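Local coordinates for protein cytochrome c (Rhodothermus marinus, PDB 3CP5) that carries a single covalently bound heme c and probably serves as an electron-transfer protein, at residues Arg50-Phe55 / Ala59-Thr64; Val63-Gly68 / Gln119-Gln124. One frame throughout, in Å; residues are numbered along the deposited sequence.

From the N terminus, the chain runs through helix 31-44, the heme-attaching cysteines C45 and C48 and the axial ligand H49 before it reaches interaction 1, in which segments 50-55 and 59-64 close a short loop with three residues between them. The 59-64 end runs on into helix 63-66, whose residues V63 and T64 also open interaction 2. From there the chain makes a long excursion through helices 69-77, 79-85 and 87-96, returning along helix 107-123 to close the second loop at 119-124. The two loops are thus consecutive, one starting where the other ends. R61 joins them, its NH1 bonding to V120 O, and both contacts touch the heme.

Interaction 1: Arg50-Phe55 / Ala59-Thr64; sequences RLDERF and ALRDVT. With HEC (heme c), chain C.
L51 lays its CD1 over one face of the R61 guanidinium, 3.7 Å from NH2, while D52 meets the same group at its edge. The carboxylate takes R61 side-on: NE gives a nearly straight hydrogen bond to OD1 of D52 at 2.7 Å, and NH2 gives another to OD2 of D52 at 3.0 Å. Both oxygens are met on their syn side, and the two planes lie only 20° apart. R61 holds CG anti to its backbone N (chi1 -170°) and bends at chi3 (-70°), which folds the guanidinium back beside D52; its remaining NH1 bonds to V120 O of helix 107-123. Next to this salt bridge the backbones join through R61 N to L51 O at 2.9 Å and L60 N to R50 O at 3.1 Å. R50 O also receives a CA-H...O contact from A59, whose CB rests 3.5 Å from E53 O. The loop belongs to the cytochrome c fold, following the covalent heme attachment and the axial ligand H49. Here L60, the first residue of a type I turn ending at V63, brings CD1 within 3.8 Å of the heme CHB carbon and lies beside the H49 side chain. With an alanine at R61, the D52 carboxylate would probably lose its charged mate and V120 O this donor. R50, whose NH1 bonds to T46 O, sets its guanidinium against one face of the F55 ring, offset toward the rim.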
loop_
_atom_site.group_PDB
_atom_site.type_symbol
_atom_site.label_atom_id
_atom_site.label_comp_id
_atom_site.label_asym_id
_atom_site.label_seq_id
_atom_site.Cartn_x
_atom_site.Cartn_y
_atom_site.Cartn_z
ATOM N N ARG A 50 -1.143 -10.844 4.906
ATOM C CA ARG A 50 -0.004 -11.725 4.694
ATOM C C ARG A 50 0.659 -11.422 3.362
ATOM O O ARG A 50 0.015 -10.806 2.500
ATOM C CB ARG A 50 -0.487 -13.172 4.749
ATOM C CG ARG A 50 -1.127 -13.546 6.061
ATOM C CD ARG A 50 -0.120 -14.037 7.048
ATOM N NE ARG A 50 -0.837 -14.340 8.293
ATOM C CZ ARG A 50 -1.282 -13.434 9.151
ATOM N NH1 ARG A 50 -1.130 -12.120 8.968
ATOM N NH2 ARG A 50 -1.921 -13.856 10.241
ATOM N N LEU A 51 1.914 -11.844 3.195
ATOM C CA LEU A 51 2.545 -11.573 1.916
ATOM C C LEU A 51 2.097 -12.537 0.821
ATOM O O LEU A 51 1.911 -12.108 -0.318
ATOM C CB LEU A 51 4.052 -11.639 2.125
ATOM C CG LEU A 51 4.707 -10.552 2.988
ATOM C CD1 LEU A 51 6.214 -10.748 3.041
ATOM C CD2 LEU A 51 4.347 -9.157 2.490
ATOM N N ASP A 52 1.912 -13.837 1.180
ATOM C CA ASP A 52 1.729 -14.888 0.184
ATOM C C ASP A 52 0.376 -15.574 0.169
ATOM O O ASP A 52 0.203 -16.584 -0.521
ATOM C CB ASP A 52 2.862 -15.907 0.323
ATOM C CG ASP A 52 4.245 -15.345 0.126
ATOM O OD1 ASP A 52 4.493 -14.722 -0.922
ATOM O OD2 ASP A 52 5.139 -15.577 0.953
ATOM N N GLU A 53 -0.553 -15.060 0.935
ATOM C CA GLU A 53 -1.913 -15.602 0.874
ATOM C C GLU A 53 -2.936 -14.580 1.345
ATOM O O GLU A 53 -2.587 -13.576 1.987
ATOM C CB GLU A 53 -2.005 -16.885 1.701
ATOM C CG GLU A 53 -1.804 -16.647 3.169
ATOM C CD GLU A 53 -1.826 -17.863 4.057
ATOM O OE1 GLU A 53 -1.880 -18.999 3.531
ATOM O OE2 GLU A 53 -1.751 -17.722 5.309
ATOM N N ARG A 54 -4.177 -14.829 0.980
ATOM C CA ARG A 54 -5.276 -14.015 1.469
ATOM C C ARG A 54 -5.422 -14.218 2.966
ATOM O O ARG A 54 -5.137 -15.296 3.511
ATOM C CB ARG A 54 -6.607 -14.421 0.832
ATOM C CG ARG A 54 -6.584 -14.442 -0.653
ATOM C CD ARG A 54 -7.950 -14.674 -1.286
ATOM N NE ARG A 54 -7.936 -13.835 -2.485
ATOM C CZ ARG A 54 -8.035 -14.152 -3.755
ATOM N NH1 ARG A 54 -8.193 -15.409 -4.144
ATOM N NH2 ARG A 54 -7.988 -13.185 -4.678
ATOM N N PHE A 55 -5.877 -13.173 3.627
ATOM C CA PHE A 55 -6.195 -13.216 5.049
ATOM C C PHE A 55 -7.442 -12.371 5.315
ATOM O O PHE A 55 -8.469 -12.643 4.714
ATOM C CB PHE A 55 -4.951 -12.769 5.842
ATOM C CG PHE A 55 -5.005 -13.049 7.321
ATOM C CD1 PHE A 55 -5.234 -14.373 7.763
ATOM C CD2 PHE A 55 -4.846 -12.088 8.281
ATOM C CE1 PHE A 55 -5.318 -14.667 9.114
ATOM C CE2 PHE A 55 -4.979 -12.401 9.631
ATOM C CZ PHE A 55 -5.214 -13.668 10.046
ATOM N N ALA A 59 -3.395 -10.716 -0.304
ATOM C CA ALA A 59 -1.966 -10.913 -0.250
ATOM C C ALA A 59 -1.248 -9.738 -0.855
ATOM O O ALA A 59 -1.653 -9.179 -1.878
ATOM C CB ALA A 59 -1.600 -12.179 -1.050
ATOM N N LEU A 60 -0.116 -9.348 -0.284
ATOM C CA LEU A 60 0.607 -8.168 -0.673
ATOM C C LEU A 60 1.964 -8.335 -1.305
ATOM O O LEU A 60 2.516 -7.317 -1.753
ATOM C CB LEU A 60 0.678 -7.096 0.423
ATOM C CG LEU A 60 -0.672 -6.558 0.935
ATOM C CD1 LEU A 60 -0.431 -5.570 2.070
ATOM C CD2 LEU A 60 -1.499 -5.921 -0.178
ATOM N N ARG A 61 2.598 -9.486 -1.347
ATOM C CA ARG A 61 3.961 -9.574 -1.815
ATOM C C ARG A 61 4.163 -8.954 -3.207
ATOM O O ARG A 61 5.168 -8.299 -3.453
ATOM C CB ARG A 61 4.527 -11.001 -1.893
ATOM C CG ARG A 61 6.066 -10.923 -2.167
ATOM C CD ARG A 61 6.624 -12.313 -2.306
ATOM N NE ARG A 61 6.626 -13.024 -1.044
ATOM C CZ ARG A 61 7.526 -12.845 -0.090
ATOM N NH1 ARG A 61 8.521 -11.991 -0.177
ATOM N NH2 ARG A 61 7.435 -13.576 1.033
ATOM N N ASP A 62 3.166 -9.183 -4.076
ATOM C CA ASP A 62 3.347 -8.657 -5.428
ATOM C C ASP A 62 2.543 -7.402 -5.664
ATOM O O ASP A 62 2.400 -7.016 -6.841
ATOM C CB ASP A 62 3.099 -9.746 -6.467
ATOM C CG ASP A 62 4.300 -10.708 -6.484
ATOM O OD1 ASP A 62 5.489 -10.498 -6.145
ATOM O OD2 ASP A 62 4.008 -11.845 -6.886
ATOM N N VAL A 63 2.126 -6.672 -4.647
ATOM C CA VAL A 63 1.294 -5.457 -4.894
ATOM C C VAL A 63 2.034 -4.406 -5.694
ATOM O O VAL A 63 1.398 -3.734 -6.522
ATOM C CB VAL A 63 0.712 -4.915 -3.590
ATOM C CG1 VAL A 63 1.716 -4.190 -2.717
ATOM C CG2 VAL A 63 -0.470 -4.013 -3.931
ATOM N N THR A 64 3.351 -4.239 -5.518
ATOM C CA THR A 64 4.102 -3.285 -6.328
ATOM C C THR A 64 4.307 -3.736 -7.785
ATOM O O THR A 64 4.732 -2.904 -8.605
ATOM C CB THR A 64 5.454 -2.927 -5.718
ATOM O OG1 THR A 64 6.284 -4.108 -5.586
ATOM C CG2 THR A 64 5.237 -2.249 -4.371
HETATM FE FE HEC C . -4.965 -3.127 3.685
HETATM C CHA HEC C . -6.552 -3.630 0.699
HETATM C CHB HEC C . -2.138 -2.152 2.049
HETATM C CHC HEC C . -3.541 -2.309 6.697
HETATM C CHD HEC C . -7.531 -4.629 5.304
HETATM N NA HEC C . -4.455 -2.958 1.773
HETATM C C1A HEC C . -5.251 -3.151 0.642
HETATM C C2A HEC C . -4.518 -2.747 -0.533
HETATM C C3A HEC C . -3.286 -2.368 -0.165
HETATM C C4A HEC C . -3.262 -2.473 1.288
HETATM C CMA HEC C . -2.117 -1.890 -1.054
HETATM C CAA HEC C . -4.980 -2.909 -2.001
HETATM C CBA HEC C . -4.546 -4.236 -2.628
HETATM C CGA HEC C . -4.789 -4.303 -4.117
HETATM O O1A HEC C . -4.692 -5.447 -4.672
HETATM O O2A HEC C . -5.016 -3.238 -4.749
HETATM N NB HEC C . -3.187 -2.437 4.285
HETATM C C1B HEC C . -2.109 -2.218 3.450
HETATM C C2B HEC C . -0.986 -1.781 4.237
HETATM C C3B HEC C . -1.367 -1.732 5.546
HETATM C C4B HEC C . -2.755 -2.147 5.563
HETATM C CMB HEC C . 0.397 -1.467 3.613
HETATM C CAB HEC C . -0.581 -1.169 6.747
HETATM C CBB HEC C . -0.171 0.175 6.593
HETATM N NC HEC C . -5.471 -3.345 5.605
HETATM C C1C HEC C . -4.784 -2.915 6.739
HETATM C C2C HEC C . -5.500 -3.284 7.943
HETATM C C3C HEC C . -6.612 -3.936 7.571
HETATM C C4C HEC C . -6.572 -4.029 6.130
HETATM C CMC HEC C . -4.889 -3.149 9.332
HETATM C CAC HEC C . -7.604 -4.751 8.456
HETATM C CBC HEC C . -8.230 -3.967 9.464
HETATM N ND HEC C . -6.692 -3.943 3.098
HETATM C C1D HEC C . -7.627 -4.541 3.935
HETATM C C2D HEC C . -8.733 -5.058 3.127
HETATM C C3D HEC C . -8.498 -4.673 1.867
HETATM C C4D HEC C . -7.188 -4.055 1.845
HETATM C CMD HEC C . -9.943 -5.775 3.784
HETATM C CAD HEC C . -9.385 -4.817 0.616
HETATM C CBD HEC C . -10.230 -3.533 0.428
HETATM C CGD HEC C . -11.149 -3.358 1.615
HETATM O O1D HEC C . -11.031 -2.329 2.341
HETATM O O2D HEC C . -11.989 -4.317 1.802
#

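Interaction 2: Val63-Gly68 / Gln119-Gln124; sequences VTKRRG and QVAENQ. With HEC (heme c), chain C.
T64 turns its side chain onto A121, placing short helix 63-66 of the cytochrome c fold against the C-terminal helix 107-123. The packing is small, with about 125 Å² buried in all. It centres on the A121 methyl, which lies 3.5 Å from T64 OG1 and 4.0 Å from K65 CE. T64 keeps OG1 between its backbone N and carbonyl carbon (chi1 61°), which places the hydroxyl against that methyl; L114 and L117 of the same long helix also touch T64. The polar link is carried by solvent: one water accepts from K65 NZ and donates to A121 O, each at 2.9 Å, bridging the lysine tip to the helix backbone. Within 119-124, Q119 NE2 bonds to N123 OD1 one turn on, coming from above the carbonyl plane.

The charged contact faces the heme. R67, just past the short helix, is a heme-binding residue, and the bend at its chi2 (-66°) leads the side chain toward a propionate. The carboxylate carbon lies in the guanidinium plane, at its edge. R67 NE donates to heme O2A at 2.9 Å, and R67 NH2 to heme O1A at 3.1 Å.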
loop_
_atom_site.group_PDB
_atom_site.type_symbol
_atom_site.label_atom_id
_atom_site.label_comp_id
_atom_site.label_asym_id
_atom_site.label_seq_id
_atom_site.Cartn_x
_atom_site.Cartn_y
_atom_site.Cartn_z
ATOM N N VAL A 63 2.126 -6.672 -4.647
ATOM C CA VAL A 63 1.294 -5.457 -4.894
ATOM C C VAL A 63 2.034 -4.406 -5.694
ATOM O O VAL A 63 1.398 -3.734 -6.522
ATOM C CB VAL A 63 0.712 -4.915 -3.590
ATOM C CG1 VAL A 63 1.716 -4.190 -2.717
ATOM C CG2 VAL A 63 -0.470 -4.013 -3.931
ATOM N N THR A 64 3.351 -4.239 -5.518
ATOM C CA THR A 64 4.102 -3.285 -6.328
ATOM C C THR A 64 4.307 -3.736 -7.785
ATOM O O THR A 64 4.732 -2.904 -8.605
ATOM C CB THR A 64 5.454 -2.927 -5.718
ATOM O OG1 THR A 64 6.284 -4.108 -5.586
ATOM C CG2 THR A 64 5.237 -2.249 -4.371
ATOM N N LYS A 65 3.989 -4.991 -8.132
ATOM C CA LYS A 65 4.044 -5.468 -9.492
ATOM C C LYS A 65 2.714 -5.305 -10.192
ATOM O O LYS A 65 2.617 -5.313 -11.405
ATOM C CB LYS A 65 4.451 -6.957 -9.568
ATOM C CG LYS A 65 5.827 -7.230 -8.994
ATOM C CD LYS A 65 6.159 -8.683 -9.159
ATOM C CE LYS A 65 7.571 -8.993 -8.721
ATOM N NZ LYS A 65 8.124 -10.067 -9.623
ATOM N N ARG A 66 1.658 -5.181 -9.426
ATOM C CA ARG A 66 0.278 -5.103 -9.886
ATOM C C ARG A 66 -0.307 -3.680 -9.895
ATOM O O ARG A 66 -1.237 -3.405 -10.686
ATOM C CB ARG A 66 -0.608 -6.037 -9.054
ATOM C CG ARG A 66 -0.217 -7.506 -9.285
ATOM C CD ARG A 66 -0.903 -8.491 -8.356
ATOM N NE ARG A 66 -0.317 -9.834 -8.514
ATOM C CZ ARG A 66 -0.774 -10.754 -9.353
ATOM N NH1 ARG A 66 -1.824 -10.563 -10.157
ATOM N NH2 ARG A 66 -0.185 -11.940 -9.436
ATOM N N ARG A 67 0.181 -2.848 -8.995
ATOM C CA ARG A 67 -0.291 -1.499 -8.758
ATOM C C ARG A 67 0.827 -0.503 -8.752
ATOM O O ARG A 67 1.931 -0.870 -8.367
ATOM C CB ARG A 67 -0.958 -1.424 -7.384
ATOM C CG ARG A 67 -2.002 -2.472 -7.076
ATOM C CD ARG A 67 -3.270 -2.372 -7.936
ATOM N NE ARG A 67 -4.198 -3.426 -7.506
ATOM C CZ ARG A 67 -4.949 -4.224 -8.211
ATOM N NH1 ARG A 67 -4.983 -4.145 -9.518
ATOM N NH2 ARG A 67 -5.675 -5.125 -7.566
ATOM N N GLY A 68 0.558 0.750 -9.084
ATOM C CA GLY A 68 1.523 1.810 -8.997
ATOM C C GLY A 68 1.723 2.321 -7.587
ATOM O O GLY A 68 0.927 2.091 -6.667
ATOM N N GLN A 119 10.891 -4.313 -1.643
ATOM C CA GLN A 119 11.836 -5.318 -1.259
ATOM C C GLN A 119 11.275 -6.727 -1.241
ATOM O O GLN A 119 11.906 -7.666 -1.752
ATOM C CB GLN A 119 12.431 -5.003 0.122
ATOM C CG GLN A 119 13.548 -5.984 0.539
ATOM C CD GLN A 119 14.757 -5.874 -0.348
ATOM O OE1 GLN A 119 15.388 -4.817 -0.420
ATOM N NE2 GLN A 119 15.119 -6.960 -1.019
ATOM N N VAL A 120 10.107 -6.935 -0.671
ATOM C CA VAL A 120 9.558 -8.278 -0.634
ATOM C C VAL A 120 9.180 -8.780 -2.020
ATOM O O VAL A 120 9.247 -9.987 -2.240
ATOM C CB VAL A 120 8.379 -8.406 0.349
ATOM C CG1 VAL A 120 8.783 -8.040 1.772
ATOM C CG2 VAL A 120 7.200 -7.555 -0.034
ATOM N N ALA A 121 8.847 -7.887 -2.954
ATOM C CA ALA A 121 8.608 -8.292 -4.344
ATOM C C ALA A 121 9.891 -8.807 -4.969
ATOM O O ALA A 121 9.854 -9.715 -5.751
ATOM C CB ALA A 121 8.028 -7.130 -5.160
ATOM N N GLU A 122 11.053 -8.289 -4.584
ATOM C CA GLU A 122 12.344 -8.820 -5.048
ATOM C C GLU A 122 12.754 -10.138 -4.386
ATOM O O GLU A 122 13.399 -10.993 -5.010
ATOM C CB GLU A 122 13.460 -7.809 -4.792
ATOM C CG GLU A 122 13.368 -6.505 -5.542
ATOM C CD GLU A 122 13.555 -6.599 -7.037
ATOM O OE1 GLU A 122 12.848 -7.382 -7.716
ATOM O OE2 GLU A 122 14.401 -5.878 -7.586
ATOM N N ASN A 123 12.394 -10.313 -3.115
ATOM C CA ASN A 123 12.808 -11.439 -2.310
ATOM C C ASN A 123 12.243 -12.739 -2.845
ATOM O O ASN A 123 12.822 -13.788 -2.760
ATOM C CB ASN A 123 12.383 -11.194 -0.851
ATOM C CG ASN A 123 13.215 -10.182 -0.095
ATOM O OD1 ASN A 123 14.275 -9.734 -0.549
ATOM N ND2 ASN A 123 12.722 -9.826 1.082
ATOM N N GLN A 124 11.030 -12.647 -3.374
ATOM C CA GLN A 124 10.342 -13.793 -3.961
ATOM C C GLN A 124 10.199 -14.939 -2.951
ATOM O O GLN A 124 9.811 -14.645 -1.778
ATOM C CB GLN A 124 11.099 -14.296 -5.171
ATOM C CG GLN A 124 11.430 -13.334 -6.252
ATOM C CD GLN A 124 12.360 -14.049 -7.246
ATOM O OE1 GLN A 124 13.366 -14.621 -6.822
ATOM N NE2 GLN A 124 11.915 -13.965 -8.492
ATOM O OXT GLN A 124 10.428 -16.226 -3.084
HETATM FE FE HEC C . -4.965 -3.127 3.685
HETATM C CHA HEC C . -6.552 -3.630 0.699
HETATM C CHB HEC C . -2.138 -2.152 2.049
HETATM C CHC HEC C . -3.541 -2.309 6.697
HETATM C CHD HEC C . -7.531 -4.629 5.304
HETATM N NA HEC C . -4.455 -2.958 1.773
HETATM C C1A HEC C . -5.251 -3.151 0.642
HETATM C C2A HEC C . -4.518 -2.747 -0.533
HETATM C C3A HEC C . -3.286 -2.368 -0.165
HETATM C C4A HEC C . -3.262 -2.473 1.288
HETATM C CMA HEC C . -2.117 -1.890 -1.054
HETATM C CAA HEC C . -4.980 -2.909 -2.001
HETATM C CBA HEC C . -4.546 -4.236 -2.628
HETATM C CGA HEC C . -4.789 -4.303 -4.117
HETATM O O1A HEC C . -4.692 -5.447 -4.672
HETATM O O2A HEC C . -5.016 -3.238 -4.749
HETATM N NB HEC C . -3.187 -2.437 4.285
HETATM C C1B HEC C . -2.109 -2.218 3.450
HETATM C C2B HEC C . -0.986 -1.781 4.237
HETATM C C3B HEC C . -1.367 -1.732 5.546
HETATM C C4B HEC C . -2.755 -2.147 5.563
HETATM C CMB HEC C . 0.397 -1.467 3.613
HETATM C CAB HEC C . -0.581 -1.169 6.747
HETATM C CBB HEC C . -0.171 0.175 6.593
HETATM N NC HEC C . -5.471 -3.345 5.605
HETATM C C1C HEC C . -4.784 -2.915 6.739
HETATM C C2C HEC C . -5.500 -3.284 7.943
HETATM C C3C HEC C . -6.612 -3.936 7.571
HETATM C C4C HEC C . -6.572 -4.029 6.130
HETATM C CMC HEC C . -4.889 -3.149 9.332
HETATM C CAC HEC C . -7.604 -4.751 8.456
HETATM C CBC HEC C . -8.230 -3.967 9.464
HETATM N ND HEC C . -6.692 -3.943 3.098
HETATM C C1D HEC C . -7.627 -4.541 3.935
HETATM C C2D HEC C . -8.733 -5.058 3.127
HETATM C C3D HEC C . -8.498 -4.673 1.867
HETATM C C4D HEC C . -7.188 -4.055 1.845
HETATM C CMD HEC C . -9.943 -5.775 3.784
HETATM C CAD HEC C . -9.385 -4.817 0.616
HETATM C CBD HEC C . -10.230 -3.533 0.428
HETATM C CGD HEC C . -11.149 -3.358 1.615
HETATM O O1D HEC C . -11.031 -2.329 2.341
HETATM O O2D HEC C . -11.989 -4.317 1.802
HETATM O O HOH W 1 10.688 -10.506 -8.360
#